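Local structure of Cif-like 1 (Burkholderia cenocepacia, 7JQY) at residues B[63-68]-B[286-291]; B[151-156]-B[268-273]; B[171-176]-B[226-231]. The protein probably hydrolyses epoxides as a Cif-like member of the alpha/beta hydrolase family, and assembles as an octamer. The protein carries 1 engineered substitution. One frame throughout, in Å; residues are numbered along the deposited sequence.

Contact 1 (B[63-68]-B[286-291]); sequences TWRHVM and LPDENP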
loop_
_atom_site.group_PDB
_atom_site.type_symbol
_atom_site.label_atom_id
_atom_site.label_comp_id
_atom_site.label_asym_id
_atom_site.label_seq_id
_atom_site.Cartn_x
_atom_site.Cartn_y
_atom_site.Cartn_z
ATOM N N THR B 63 -24.033 -14.046 -15.338
ATOM C CA THR B 63 -23.631 -15.318 -15.922
ATOM C C THR B 63 -24.655 -15.859 -16.916
ATOM O O THR B 63 -24.293 -16.671 -17.771
ATOM C CB THR B 63 -23.341 -16.346 -14.819
ATOM O OG1 THR B 63 -22.587 -17.425 -15.372
ATOM C CG2 THR B 63 -24.616 -16.900 -14.208
ATOM N N TRP B 64 -25.900 -15.393 -16.861
ATOM C CA TRP B 64 -26.965 -15.833 -17.753
ATOM C C TRP B 64 -27.090 -14.964 -18.995
ATOM O O TRP B 64 -28.091 -15.071 -19.708
ATOM C CB TRP B 64 -28.304 -15.854 -17.008
ATOM C CG TRP B 64 -28.258 -16.668 -15.750
ATOM C CD1 TRP B 64 -28.204 -16.200 -14.480
ATOM C CD2 TRP B 64 -28.242 -18.095 -15.653
ATOM N NE1 TRP B 64 -28.169 -17.239 -13.589
ATOM C CE2 TRP B 64 -28.190 -18.418 -14.284
ATOM C CE3 TRP B 64 -28.268 -19.136 -16.592
ATOM C CZ2 TRP B 64 -28.161 -19.738 -13.824
ATOM C CZ3 TRP B 64 -28.242 -20.453 -16.132
ATOM C CH2 TRP B 64 -28.186 -20.738 -14.765
ATOM N N ARG B 65 -26.095 -14.114 -19.265
ATOM C CA ARG B 65 -26.230 -13.101 -20.307
ATOM C C ARG B 65 -26.483 -13.702 -21.685
ATOM O O ARG B 65 -27.179 -13.087 -22.504
ATOM C CB ARG B 65 -24.980 -12.231 -20.344
ATOM C CG ARG B 65 -23.727 -12.989 -20.707
ATOM C CD ARG B 65 -22.497 -12.211 -20.309
ATOM N NE ARG B 65 -21.286 -12.975 -20.569
ATOM C CZ ARG B 65 -20.770 -13.855 -19.725
ATOM N NH1 ARG B 65 -21.365 -14.079 -18.554
ATOM N NH2 ARG B 65 -19.659 -14.513 -20.059
ATOM N N HIS B 66 -25.946 -14.894 -21.958
ATOM C CA HIS B 66 -26.115 -15.529 -23.254
ATOM C C HIS B 66 -27.303 -16.467 -23.298
ATOM O O HIS B 66 -27.618 -16.987 -24.371
ATOM C CB HIS B 66 -24.858 -16.324 -23.636
ATOM C CG HIS B 66 -23.635 -15.477 -23.798
ATOM N ND1 HIS B 66 -23.543 -14.484 -24.749
ATOM C CD2 HIS B 66 -22.457 -15.471 -23.128
ATOM C CE1 HIS B 66 -22.358 -13.904 -24.659
ATOM N NE2 HIS B 66 -21.680 -14.487 -23.685
ATOM N N VAL B 67 -27.986 -16.664 -22.173
ATOM C CA VAL B 67 -29.143 -17.541 -22.107
ATOM C C VAL B 67 -30.451 -16.756 -22.086
ATOM O O VAL B 67 -31.415 -17.145 -22.745
ATOM C CB VAL B 67 -29.019 -18.463 -20.875
ATOM C CG1 VAL B 67 -30.315 -19.217 -20.633
ATOM C CG2 VAL B 67 -27.866 -19.454 -21.070
ATOM N N MET B 68 -30.490 -15.622 -21.382
ATOM C CA MET B 68 -31.741 -14.872 -21.243
ATOM C C MET B 68 -32.337 -14.377 -22.558
ATOM O O MET B 68 -33.578 -14.334 -22.653
ATOM C CB MET B 68 -31.535 -13.694 -20.283
ATOM C CG MET B 68 -30.988 -14.117 -18.943
ATOM S SD MET B 68 -30.098 -12.802 -18.091
ATOM C CE MET B 68 -31.416 -11.614 -17.845
ATOM N N LEU B 286 -21.131 -23.749 -17.118
ATOM C CA LEU B 286 -21.959 -24.003 -18.294
ATOM C C LEU B 286 -22.488 -22.735 -18.949
ATOM O O LEU B 286 -22.357 -22.610 -20.179
ATOM C CB LEU B 286 -23.095 -24.968 -17.930
ATOM C CG LEU B 286 -23.045 -26.301 -18.683
ATOM C CD1 LEU B 286 -24.267 -27.142 -18.343
ATOM C CD2 LEU B 286 -22.938 -26.080 -20.190
ATOM N N PRO B 287 -23.090 -21.775 -18.227
ATOM C CA PRO B 287 -23.576 -20.560 -18.908
ATOM C C PRO B 287 -22.472 -19.736 -19.555
ATOM O O PRO B 287 -22.728 -19.069 -20.564
ATOM C CB PRO B 287 -24.284 -19.783 -17.787
ATOM C CG PRO B 287 -24.624 -20.808 -16.764
ATOM C CD PRO B 287 -23.480 -21.789 -16.805
ATOM N N ASP B 288 -21.260 -19.727 -18.995
ATOM C CA ASP B 288 -20.164 -18.991 -19.624
ATOM C C ASP B 288 -19.557 -19.759 -20.788
ATOM O O ASP B 288 -19.213 -19.162 -21.817
ATOM C CB ASP B 288 -19.068 -18.677 -18.603
ATOM C CG ASP B 288 -19.516 -17.689 -17.548
ATOM O OD1 ASP B 288 -19.647 -16.482 -17.871
ATOM O OD2 ASP B 288 -19.735 -18.122 -16.398
ATOM N N GLU B 289 -19.389 -21.073 -20.638
ATOM C CA GLU B 289 -18.575 -21.837 -21.574
ATOM C C GLU B 289 -19.358 -22.323 -22.784
ATOM O O GLU B 289 -18.883 -22.204 -23.914
ATOM C CB GLU B 289 -17.940 -23.026 -20.861
ATOM C CG GLU B 289 -16.919 -22.647 -19.824
ATOM C CD GLU B 289 -16.260 -23.864 -19.219
ATOM O OE1 GLU B 289 -15.657 -24.665 -19.984
ATOM O OE2 GLU B 289 -16.358 -24.015 -17.983
ATOM N N ASN B 290 -20.549 -22.876 -22.567
ATOM C CA ASN B 290 -21.346 -23.474 -23.639
ATOM C C ASN B 290 -22.808 -23.092 -23.464
ATOM O O ASN B 290 -23.663 -23.941 -23.179
ATOM C CB ASN B 290 -21.171 -24.995 -23.652
ATOM C CG ASN B 290 -21.472 -25.606 -25.002
ATOM O OD1 ASN B 290 -22.041 -24.960 -25.884
ATOM N ND2 ASN B 290 -21.099 -26.863 -25.168
ATOM N N PRO B 291 -23.139 -21.805 -23.641
ATOM C CA PRO B 291 -24.553 -21.403 -23.571
ATOM C C PRO B 291 -25.375 -21.918 -24.741
ATOM O O PRO B 291 -26.607 -21.971 -24.638
ATOM C CB PRO B 291 -24.488 -19.871 -23.537
ATOM C CG PRO B 291 -23.190 -19.531 -24.185
ATOM C CD PRO B 291 -22.247 -20.644 -23.826
HETATM O O HOH W 1 -18.986 -15.934 -22.357
#

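Contact 2 (B[151-156]-B[268-273]); sequences PGTRIW and RELALD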
loop_
_atom_site.group_PDB
_atom_site.type_symbol
_atom_site.label_atom_id
_atom_site.label_comp_id
_atom_site.label_asym_id
_atom_site.label_seq_id
_atom_site.Cartn_x
_atom_site.Cartn_y
_atom_site.Cartn_z
ATOM N N PRO B 151 -25.877 -30.219 -1.279
ATOM C CA PRO B 151 -25.575 -30.927 -0.031
ATOM C C PRO B 151 -26.607 -32.005 0.277
ATOM O O PRO B 151 -27.775 -31.914 -0.107
ATOM C CB PRO B 151 -25.598 -29.819 1.025
ATOM C CG PRO B 151 -25.350 -28.542 0.251
ATOM C CD PRO B 151 -25.974 -28.757 -1.092
ATOM N N GLY B 152 -26.151 -33.044 0.983
ATOM C CA GLY B 152 -26.974 -34.162 1.368
ATOM C C GLY B 152 -26.886 -35.353 0.437
ATOM O O GLY B 152 -27.137 -36.483 0.871
ATOM N N THR B 153 -26.536 -35.134 -0.828
ATOM C CA THR B 153 -26.420 -36.254 -1.743
ATOM C C THR B 153 -25.111 -37.001 -1.488
ATOM O O THR B 153 -24.185 -36.481 -0.866
ATOM C CB THR B 153 -26.498 -35.771 -3.197
ATOM O OG1 THR B 153 -25.386 -34.913 -3.495
ATOM C CG2 THR B 153 -27.795 -35.019 -3.427
ATOM N N ARG B 154 -25.025 -38.234 -2.001
ATOM C CA ARG B 154 -23.785 -38.973 -1.785
ATOM C C ARG B 154 -22.687 -38.467 -2.703
ATOM O O ARG B 154 -21.513 -38.493 -2.323
ATOM C CB ARG B 154 -23.987 -40.480 -1.949
ATOM C CG ARG B 154 -24.885 -40.921 -3.081
ATOM C CD ARG B 154 -25.472 -42.287 -2.756
ATOM N NE ARG B 154 -25.622 -43.119 -3.944
ATOM C CZ ARG B 154 -24.670 -43.917 -4.419
ATOM N NH1 ARG B 154 -24.894 -44.645 -5.505
ATOM N NH2 ARG B 154 -23.491 -43.983 -3.812
ATOM N N ILE B 155 -23.051 -37.905 -3.858
ATOM C CA ILE B 155 -22.052 -37.223 -4.672
ATOM C C ILE B 155 -21.429 -36.088 -3.874
ATOM O O ILE B 155 -20.212 -35.871 -3.916
ATOM C CB ILE B 155 -22.686 -36.702 -5.977
ATOM C CG1 ILE B 155 -23.372 -37.834 -6.738
ATOM C CG2 ILE B 155 -21.645 -36.018 -6.845
ATOM C CD1 ILE B 155 -22.402 -38.843 -7.367
ATOM N N TRP B 156 -22.250 -35.372 -3.102
ATOM C CA TRP B 156 -21.727 -34.324 -2.230
ATOM C C TRP B 156 -20.869 -34.916 -1.117
ATOM O O TRP B 156 -19.769 -34.422 -0.833
ATOM C CB TRP B 156 -22.889 -33.504 -1.656
ATOM C CG TRP B 156 -22.498 -32.517 -0.597
ATOM C CD1 TRP B 156 -22.360 -32.758 0.740
ATOM C CD2 TRP B 156 -22.223 -31.120 -0.783
ATOM N NE1 TRP B 156 -22.005 -31.604 1.398
ATOM C CE2 TRP B 156 -21.914 -30.582 0.486
ATOM C CE3 TRP B 156 -22.209 -30.274 -1.897
ATOM C CZ2 TRP B 156 -21.588 -29.233 0.668
ATOM C CZ3 TRP B 156 -21.887 -28.935 -1.713
ATOM C CH2 TRP B 156 -21.581 -28.429 -0.442
ATOM N N ARG B 268 -30.770 -37.867 -9.387
ATOM C CA ARG B 268 -31.649 -39.019 -9.243
ATOM C C ARG B 268 -31.856 -39.410 -7.792
ATOM O O ARG B 268 -32.810 -40.136 -7.496
ATOM C CB ARG B 268 -31.092 -40.211 -10.016
ATOM C CG ARG B 268 -31.243 -40.094 -11.509
ATOM C CD ARG B 268 -30.897 -41.404 -12.156
ATOM N NE ARG B 268 -31.062 -41.363 -13.601
ATOM C CZ ARG B 268 -30.106 -41.699 -14.458
ATOM N NH1 ARG B 268 -28.919 -42.099 -14.007
ATOM N NH2 ARG B 268 -30.338 -41.634 -15.764
ATOM N N GLU B 269 -31.015 -38.926 -6.877
ATOM C CA GLU B 269 -31.310 -39.100 -5.461
ATOM C C GLU B 269 -32.352 -38.112 -4.959
ATOM O O GLU B 269 -32.886 -38.314 -3.861
ATOM C CB GLU B 269 -30.053 -38.938 -4.600
ATOM C CG GLU B 269 -28.742 -39.251 -5.278
ATOM C CD GLU B 269 -27.556 -38.947 -4.375
ATOM O OE1 GLU B 269 -26.461 -38.634 -4.902
ATOM O OE2 GLU B 269 -27.724 -39.008 -3.137
ATOM N N LEU B 270 -32.682 -37.082 -5.747
ATOM C CA LEU B 270 -33.551 -36.004 -5.288
ATOM C C LEU B 270 -34.927 -36.010 -5.919
ATOM O O LEU B 270 -35.856 -35.444 -5.340
ATOM C CB LEU B 270 -32.921 -34.637 -5.601
ATOM C CG LEU B 270 -31.442 -34.378 -5.338
ATOM C CD1 LEU B 270 -30.982 -33.177 -6.122
ATOM C CD2 LEU B 270 -31.234 -34.126 -3.886
ATOM N N ALA B 271 -35.081 -36.619 -7.091
ATOM C CA ALA B 271 -36.323 -36.521 -7.838
ATOM C C ALA B 271 -36.593 -37.831 -8.564
ATOM O O ALA B 271 -35.680 -38.606 -8.853
ATOM C CB ALA B 271 -36.284 -35.352 -8.832
ATOM N N LEU B 272 -37.872 -38.066 -8.852
ATOM C CA LEU B 272 -38.309 -39.282 -9.523
ATOM C C LEU B 272 -38.229 -39.186 -11.036
ATOM O O LEU B 272 -37.892 -40.176 -11.696
ATOM C CB LEU B 272 -39.750 -39.602 -9.116
ATOM C CG LEU B 272 -40.045 -39.555 -7.617
ATOM C CD1 LEU B 272 -41.487 -39.134 -7.356
ATOM C CD2 LEU B 272 -39.759 -40.911 -6.984
ATOM N N ASP B 273 -38.494 -38.013 -11.598
ATOM C CA ASP B 273 -38.563 -37.805 -13.043
ATOM C C ASP B 273 -37.346 -36.976 -13.446
ATOM O O ASP B 273 -37.385 -35.743 -13.442
ATOM C CB ASP B 273 -39.881 -37.110 -13.425
ATOM C CG ASP B 273 -40.032 -36.932 -14.923
ATOM O OD1 ASP B 273 -39.205 -37.497 -15.672
ATOM O OD2 ASP B 273 -40.978 -36.237 -15.353
#

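Contact 3 (B[171-176]-B[226-231]); sequences GLHQQR and ELYRAF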
loop_
_atom_site.group_PDB
_atom_site.type_symbol
_atom_site.label_atom_id
_atom_site.label_comp_id
_atom_site.label_asym_id
_atom_site.label_seq_id
_atom_site.Cartn_x
_atom_site.Cartn_y
_atom_site.Cartn_z
ATOM N N GLY B 171 -12.811 -25.113 3.101
ATOM C CA GLY B 171 -12.189 -24.793 4.376
ATOM C C GLY B 171 -11.912 -23.308 4.542
ATOM O O GLY B 171 -12.323 -22.696 5.529
ATOM N N LEU B 172 -11.199 -22.714 3.579
ATOM C CA LEU B 172 -10.838 -21.303 3.686
ATOM C C LEU B 172 -12.077 -20.426 3.790
ATOM O O LEU B 172 -12.155 -19.543 4.646
ATOM C CB LEU B 172 -9.985 -20.879 2.489
ATOM C CG LEU B 172 -9.781 -19.364 2.379
ATOM C CD1 LEU B 172 -8.976 -18.845 3.559
ATOM C CD2 LEU B 172 -9.121 -18.971 1.061
ATOM N N HIS B 173 -13.055 -20.650 2.913
ATOM C CA HIS B 173 -14.248 -19.818 2.925
ATOM C C HIS B 173 -14.999 -19.943 4.238
ATOM O O HIS B 173 -15.711 -19.016 4.635
ATOM C CB HIS B 173 -15.153 -20.182 1.757
ATOM C CG HIS B 173 -14.606 -19.765 0.431
ATOM N ND1 HIS B 173 -15.355 -19.792 -0.723
ATOM C CD2 HIS B 173 -13.380 -19.310 0.078
ATOM C CE1 HIS B 173 -14.613 -19.378 -1.735
ATOM N NE2 HIS B 173 -13.412 -19.076 -1.275
ATOM N N GLN B 174 -14.839 -21.060 4.940
ATOM C CA GLN B 174 -15.541 -21.229 6.202
ATOM C C GLN B 174 -14.811 -20.599 7.378
ATOM O O GLN B 174 -15.337 -20.641 8.493
ATOM C CB GLN B 174 -15.796 -22.715 6.468
ATOM C CG GLN B 174 -16.989 -23.267 5.714
ATOM C CD GLN B 174 -17.059 -24.789 5.766
ATOM O OE1 GLN B 174 -16.099 -25.445 6.151
ATOM N NE2 GLN B 174 -18.187 -25.347 5.359
ATOM N N GLN B 175 -13.643 -19.994 7.163
ATOM C CA GLN B 175 -12.916 -19.286 8.221
ATOM C C GLN B 175 -13.406 -17.835 8.299
ATOM O O GLN B 175 -13.001 -16.980 7.503
ATOM C CB GLN B 175 -11.414 -19.354 7.966
ATOM C CG GLN B 175 -10.875 -20.771 7.747
ATOM C CD GLN B 175 -11.334 -21.751 8.818
ATOM O OE1 GLN B 175 -10.942 -21.644 9.983
ATOM N NE2 GLN B 175 -12.183 -22.699 8.431
ATOM N N ARG B 176 -14.261 -17.544 9.279
ATOM C CA ARG B 176 -14.803 -16.199 9.420
ATOM C C ARG B 176 -13.682 -15.202 9.690
ATOM O O ARG B 176 -12.799 -15.450 10.515
ATOM C CB ARG B 176 -15.841 -16.159 10.545
ATOM C CG ARG B 176 -16.638 -14.836 10.620
ATOM C CD ARG B 176 -17.881 -14.964 11.482
ATOM N NE ARG B 176 -18.977 -15.648 10.799
ATOM C CZ ARG B 176 -19.368 -16.888 11.082
ATOM N NH1 ARG B 176 -18.750 -17.577 12.032
ATOM N NH2 ARG B 176 -20.378 -17.439 10.424
ATOM N N GLU B 226 -20.458 -16.445 3.829
ATOM C CA GLU B 226 -21.490 -16.942 4.732
ATOM C C GLU B 226 -22.369 -18.005 4.083
ATOM O O GLU B 226 -22.996 -18.799 4.797
ATOM C CB GLU B 226 -22.363 -15.781 5.222
ATOM C CG GLU B 226 -21.642 -14.776 6.118
ATOM C CD GLU B 226 -21.242 -15.352 7.466
ATOM O OE1 GLU B 226 -21.954 -16.249 7.968
ATOM O OE2 GLU B 226 -20.216 -14.911 8.028
ATOM N N LEU B 227 -22.445 -18.034 2.751
ATOM C CA LEU B 227 -23.104 -19.155 2.093
ATOM C C LEU B 227 -22.393 -20.460 2.424
ATOM O O LEU B 227 -23.041 -21.475 2.704
ATOM C CB LEU B 227 -23.119 -18.950 0.577
ATOM C CG LEU B 227 -23.692 -17.637 0.053
ATOM C CD1 LEU B 227 -23.288 -17.387 -1.410
ATOM C CD2 LEU B 227 -25.179 -17.714 0.194
ATOM N N TYR B 228 -21.056 -20.433 2.425
ATOM C CA TYR B 228 -20.235 -21.596 2.747
ATOM C C TYR B 228 -20.214 -21.880 4.243
ATOM O O TYR B 228 -20.103 -23.042 4.654
ATOM C CB TYR B 228 -18.810 -21.381 2.228
ATOM C CG TYR B 228 -18.715 -21.326 0.711
ATOM C CD1 TYR B 228 -18.277 -22.425 -0.012
ATOM C CD2 TYR B 228 -19.061 -20.174 0.007
ATOM C CE1 TYR B 228 -18.194 -22.393 -1.391
ATOM C CE2 TYR B 228 -18.976 -20.128 -1.374
ATOM C CZ TYR B 228 -18.541 -21.246 -2.068
ATOM O OH TYR B 228 -18.455 -21.221 -3.438
ATOM N N ARG B 229 -20.295 -20.839 5.073
ATOM C CA ARG B 229 -20.318 -21.057 6.512
ATOM C C ARG B 229 -21.633 -21.673 6.957
ATOM O O ARG B 229 -21.701 -22.239 8.052
ATOM C CB ARG B 229 -20.044 -19.750 7.241
ATOM C CG ARG B 229 -18.605 -19.314 7.116
ATOM C CD ARG B 229 -18.470 -17.798 7.138
ATOM N NE ARG B 229 -17.176 -17.401 6.592
ATOM C CZ ARG B 229 -16.764 -16.145 6.467
ATOM N NH1 ARG B 229 -17.554 -15.133 6.853
ATOM N NH2 ARG B 229 -15.563 -15.897 5.949
ATOM N N ALA B 230 -22.658 -21.609 6.113
ATOM C CA ALA B 230 -23.947 -22.236 6.373
ATOM C C ALA B 230 -24.036 -23.679 5.868
ATOM O O ALA B 230 -25.094 -24.296 6.014
ATOM C CB ALA B 230 -25.070 -21.420 5.728
ATOM N N PHE B 231 -22.985 -24.219 5.238
ATOM C CA PHE B 231 -23.059 -25.585 4.703
ATOM C C PHE B 231 -23.487 -26.631 5.732
ATOM O O PHE B 231 -24.357 -27.454 5.402
ATOM C CB PHE B 231 -21.721 -25.986 4.061
ATOM C CG PHE B 231 -21.542 -25.488 2.653
ATOM C CD1 PHE B 231 -22.587 -24.877 1.972
ATOM C CD2 PHE B 231 -20.311 -25.585 2.028
ATOM C CE1 PHE B 231 -22.410 -24.401 0.676
ATOM C CE2 PHE B 231 -20.126 -25.117 0.736
ATOM C CZ PHE B 231 -21.172 -24.522 0.057
#

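Contact 1 (B[63-68]-B[286-291])
Arg65 turns CG into the position between its backbone N and carbonyl carbon (chi1 63°) and then runs out straight as far as NE, while Asp288 sets CG opposite its own carbonyl carbon (chi1 -68°), and the two side chains cross at about a right angle. The guanidinium grips end-on, both terminal nitrogens converging on one oxygen: Arg65 NH1 lies 3.0 Å from Asp288 OD1, nearly on its C-O axis, and Arg65 NH2 comes to 2.9 Å from Asp288 OD1 through the anti lone pair. OD1 stays close to the guanidinium plane, although the carboxylate itself is turned 41° away from it. The second oxygen has its firmer partner in the Tyr195 hydroxyl; Thr63 OG1 lies 3.1 Å from Asp288 OD2, at best a weak hydrogen bond. The Tyr211 hydroxyl reaches OD1. A water beside the ion pair donates to Asp288 O and accepts weakly from Arg65 NH2 and His66 NE2.

Next to these charges the packing is apolar and led by two prolines. Pro287 CG makes an off-centre CH-pi contact with the six-membered ring of Trp64, 4.2 Å from its centroid. Further along, Pro291 CB rests 3.6 Å from His66 CB, and the Val67 CG2 methyl lies 4.2 Å from Pro291 CB. Helix 291-303 closes over Val67 and Pro287, and Trp64 leans on strands 50-54 and 117-122.

The short helix 286-289 is thus joined to the loop that follows strand 50-54. Although the ion pair is buried, the two Arg65 bonds to OD1 and the hydrogen bonds of the Tyr195 and Tyr211 hydroxyls would probably favour the charged carboxylate.

Contact 2 (B[151-156]-B[268-273])
Arg154 N, the first amide of helix 154-161, donates to Glu269 OE2 at 3.0 Å with an N-H...O angle of 159°, using the syn lone pair of the carboxylate. The other oxygen is a poorer acceptor for the same proton: Glu269 OE1 lies 3.3 Å from Arg154 N in a weak bond. Glu269 reaches across by extending its chain beyond CG (chi2 175°), crossing Thr153 at about a right angle. Its carboxylate also lies against carbon, with Glu269 OE1 3.3 Å from Thr153 CB and 3.3 Å from Arg154 CG.

Thr153 serves the first turn of the same helix: as N-cap, Thr153 OG1 accepts from Trp156 N at 3.2 Å. The same hydroxyl donates to Val150 O, so it is satisfied both as donor and as acceptor. The Trp156 indole NE1 is satisfied by Glu235. Arg154, in contrast, keeps its guanidinium clear of Glu269, and its ion pair with Glu158 is long and weak.

Apolar contact is slight: Thr153 CG2 touches Leu270 CD2 at 3.6 Å, and Met266 of helix 262-268 packs on Thr153 and Ile155. The backbone of Leu270 is hydrogen-bonded to the backbone of Leu246, so the chain carrying Glu269 is itself tied to the neighbouring loop.

The contact joins the loop between helix 262-268 and strand 274-279 to the start of helix 154-161. Two amides of this N-terminus are met by side-chain oxygens, one local and one distant in sequence, and the helix dipole would probably steady the negative charge of Glu269.

Contact 3 (B[171-176]-B[226-231])
Glu226 OE2 is gripped by two arginines, one from each segment: Arg176 NE of 171-176 lies 3.1 Å from Glu226 OE2 and, from three residues further along the segment of Glu226 itself, Arg229 NH1 lies 2.9 Å from Glu226 OE2. Arg176 approaches side-on, pairing NE with OE2 and placing NH2 3.2 Å from Glu226 OE1, each through a syn lone pair, with the two flat groups only 24° from coplanar. Arg229 instead comes from above the carboxylate, 48° out of its plane, and its NH1 also bridges to Glu180.

Another edge of the Arg229 guanidinium holds backbone. Arg229 NE donates to His173 O at 2.9 Å, in the carbonyl plane, while Arg176 CA sits 3.5 Å from Arg229 CZ, over the middle of the guanidinium face. Gln174, extended beyond CG, sends NE2 to Tyr228 O at 3.1 Å; Phe231 N reaches that oxygen from the other face of its plane.

On the buried side the rings of His173 and Tyr228 form a T-shaped pair, their planes 88° apart, with ND1 of the histidine edge over the centre of the tyrosine face. Tyr190 hydrogen-bonds His173 NE2, and Trp57 meets both rings edge-to-face.

Helices 169-173 and 220-229 belong to the helical region between strands 140-146 and 250-255, the usual place of the lid in this family. Arg176 and Glu226 also touch Arg222 and Leu93 of a neighbouring subunit. The Glu226 carboxylate, bonded to both guanidiniums, probably offsets their closeness, with Glu180 also pairing with Arg229.

In the fold
Contact 1 is the buried one, and contacts 2 and 3 are partly buried nearer the periphery, each centred about 17 Å from the centre of the chain. Contacts 1 and 3 lie on opposite sides of that centre. Contact 1 joins the loop after strand 50-54 to the short helix 286-289; contact 2 ties the start of the helical region to the loop before strand 274-279; contact 3 works within that region. Contacts 2 and 3 touch through Trp156 and Phe231, and contact 3 is nested inside the loop closed by contact 2. Chemistry follows place: a buried ion pair beside proline packing, a helix-start carboxylate, and a salt-bridge network near other subunits.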